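Local coordinates for WA352 (PDB 5ZT3), which is a mitochondrial protein linked to cytoplasmic male sterility in rice, represented here by a largely helical DUF8018 fragment, at residues 70-75 with 116-121. Residues are numbered along the deposited sequence; the frame is centred on the assembly and turned at random.
Sequences AGLHPS and ATFWRL
The carbonyl oxygen of Leu72 lies 3.5 Å from CE1 of Phe118, near the plane of the ring and at its edge, so the closest approach is between a backbone oxygen and an aromatic C-H rim. No hydrogen bond joins the two segments; this is helix-end packing in an all-helical fold, where the C-terminal end of helix 45-72 meets helix 116-124. CZ of Phe118 is 3.8 Å from the same oxygen, which therefore faces the CE1-CZ side of the ring. Two methylene carbons flank that rim: CB of Leu72 stands 3.6 Å from Phe118 CE1, and CB of His73 approaches the same atom obliquely at 4.1 Å. Phe118 reaches across because its CG is anti to the backbone N (chi1 169°), and Met69 and Leu108 also touch its side chain, wedging it between helices 45-72 and 98-111. His73 is the first residue to leave helical geometry (phi -133°), and its CB still points at the opposing helix. The imidazole is fixed from elsewhere: ND1 is hydrogen-bonded to NE1 of Trp78, and the two rings meet at steeply inclined planes. Within 116-121, CE2 of Phe118 lies over the centre of the Trp119 ring, 3.8 Å above its plane. Across the interface, the branch of Leu72 touches more loosely, with CD1 4.2 Å from Phe118 CD1.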
loop_
_atom_site.group_PDB
_atom_site.type_symbol
_atom_site.label_atom_id
_atom_site.label_comp_id
_atom_site.label_asym_id
_atom_site.label_seq_id
_atom_site.Cartn_x
_atom_site.Cartn_y
_atom_site.Cartn_z
ATOM N N ALA A 70 10.787 -3.835 -4.594
ATOM C CA ALA A 70 11.593 -3.089 -5.551
ATOM C C ALA A 70 12.912 -3.802 -5.807
ATOM O O ALA A 70 13.374 -3.872 -6.953
ATOM C CB ALA A 70 11.847 -1.677 -5.037
ATOM N N GLY A 71 13.509 -4.365 -4.754
ATOM C CA GLY A 71 14.737 -5.127 -4.879
ATOM C C GLY A 71 14.530 -6.542 -5.377
ATOM O O GLY A 71 15.336 -7.038 -6.167
ATOM N N LEU A 72 13.471 -7.218 -4.919
ATOM C CA LEU A 72 13.211 -8.575 -5.394
ATOM C C LEU A 72 12.783 -8.601 -6.857
ATOM O O LEU A 72 13.000 -9.606 -7.548
ATOM C CB LEU A 72 12.115 -9.231 -4.554
ATOM C CG LEU A 72 12.415 -9.450 -3.075
ATOM C CD1 LEU A 72 11.189 -10.015 -2.363
ATOM C CD2 LEU A 72 13.622 -10.368 -2.893
ATOM N N HIS A 73 12.191 -7.515 -7.348
ATOM C CA HIS A 73 11.621 -7.451 -8.692
ATOM C C HIS A 73 12.074 -6.162 -9.376
ATOM O O HIS A 73 11.291 -5.217 -9.537
ATOM C CB HIS A 73 10.100 -7.534 -8.597
ATOM C CG HIS A 73 9.411 -7.588 -9.918
ATOM N ND1 HIS A 73 8.199 -6.975 -10.135
ATOM C CD2 HIS A 73 9.732 -8.212 -11.075
ATOM C CE1 HIS A 73 7.804 -7.203 -11.374
ATOM N NE2 HIS A 73 8.719 -7.950 -11.969
ATOM N N PRO A 74 13.347 -6.094 -9.793
ATOM C CA PRO A 74 13.855 -4.840 -10.381
ATOM C C PRO A 74 13.132 -4.414 -11.643
ATOM O O PRO A 74 13.100 -3.214 -11.944
ATOM C CB PRO A 74 15.338 -5.142 -10.647
ATOM C CG PRO A 74 15.675 -6.217 -9.668
ATOM C CD PRO A 74 14.424 -7.058 -9.520
ATOM N N SER A 75 12.539 -5.356 -12.381
ATOM C CA SER A 75 11.797 -5.035 -13.595
ATOM C C SER A 75 10.464 -4.354 -13.310
ATOM O O SER A 75 9.906 -3.711 -14.208
ATOM C CB SER A 75 11.551 -6.317 -14.395
ATOM O OG SER A 75 12.764 -6.804 -14.943
ATOM N N ALA A 116 4.523 -17.089 -2.415
ATOM C CA ALA A 116 3.345 -16.814 -3.229
ATOM C C ALA A 116 3.116 -15.316 -3.361
ATOM O O ALA A 116 2.706 -14.839 -4.426
ATOM C CB ALA A 116 2.118 -17.486 -2.620
ATOM N N THR A 117 3.380 -14.557 -2.290
ATOM C CA THR A 117 3.184 -13.112 -2.336
ATOM C C THR A 117 4.057 -12.470 -3.400
ATOM O O THR A 117 3.591 -11.605 -4.150
ATOM C CB THR A 117 3.473 -12.492 -0.970
ATOM O OG1 THR A 117 2.532 -12.996 -0.018
ATOM C CG2 THR A 117 3.343 -10.977 -1.028
ATOM N N PHE A 118 5.328 -12.870 -3.480
ATOM C CA PHE A 118 6.206 -12.322 -4.506
ATOM C C PHE A 118 5.597 -12.498 -5.893
ATOM O O PHE A 118 5.510 -11.545 -6.673
ATOM C CB PHE A 118 7.582 -12.980 -4.439
ATOM C CG PHE A 118 8.446 -12.672 -5.620
ATOM C CD1 PHE A 118 9.155 -11.481 -5.677
ATOM C CD2 PHE A 118 8.566 -13.563 -6.679
ATOM C CE1 PHE A 118 9.968 -11.192 -6.757
ATOM C CE2 PHE A 118 9.371 -13.277 -7.767
ATOM C CZ PHE A 118 10.075 -12.086 -7.804
ATOM N N TRP A 119 5.169 -13.719 -6.217
ATOM C CA TRP A 119 4.657 -13.980 -7.560
ATOM C C TRP A 119 3.325 -13.281 -7.804
ATOM O O TRP A 119 3.075 -12.774 -8.906
ATOM C CB TRP A 119 4.574 -15.483 -7.813
ATOM C CG TRP A 119 5.904 -16.017 -8.129
ATOM C CD1 TRP A 119 6.686 -16.807 -7.341
ATOM C CD2 TRP A 119 6.657 -15.737 -9.306
ATOM N NE1 TRP A 119 7.876 -17.068 -7.977
ATOM C CE2 TRP A 119 7.879 -16.424 -9.187
ATOM C CE3 TRP A 119 6.404 -15.001 -10.468
ATOM C CZ2 TRP A 119 8.854 -16.378 -10.179
ATOM C CZ3 TRP A 119 7.373 -14.960 -11.447
ATOM C CH2 TRP A 119 8.579 -15.647 -11.299
ATOM N N ARG A 120 2.463 -13.237 -6.797
ATOM C CA ARG A 120 1.214 -12.510 -6.959
ATOM C C ARG A 120 1.469 -11.037 -7.266
ATOM O O ARG A 120 0.844 -10.462 -8.168
ATOM C CB ARG A 120 0.363 -12.676 -5.707
ATOM C CG ARG A 120 -0.979 -11.999 -5.796
ATOM C CD ARG A 120 -1.903 -12.432 -4.676
ATOM N NE ARG A 120 -2.378 -13.801 -4.855
ATOM C CZ ARG A 120 -2.024 -14.825 -4.087
ATOM N NH1 ARG A 120 -2.508 -16.036 -4.329
ATOM N NH2 ARG A 120 -1.189 -14.646 -3.073
ATOM N N LEU A 121 2.409 -10.424 -6.549
ATOM C CA LEU A 121 2.694 -9.004 -6.735
ATOM C C LEU A 121 3.425 -8.745 -8.052
ATOM O O LEU A 121 3.160 -7.736 -8.716
ATOM C CB LEU A 121 3.462 -8.467 -5.531
ATOM C CG LEU A 121 2.676 -8.503 -4.225
ATOM C CD1 LEU A 121 3.488 -7.851 -3.124
ATOM C CD2 LEU A 121 1.348 -7.790 -4.413
#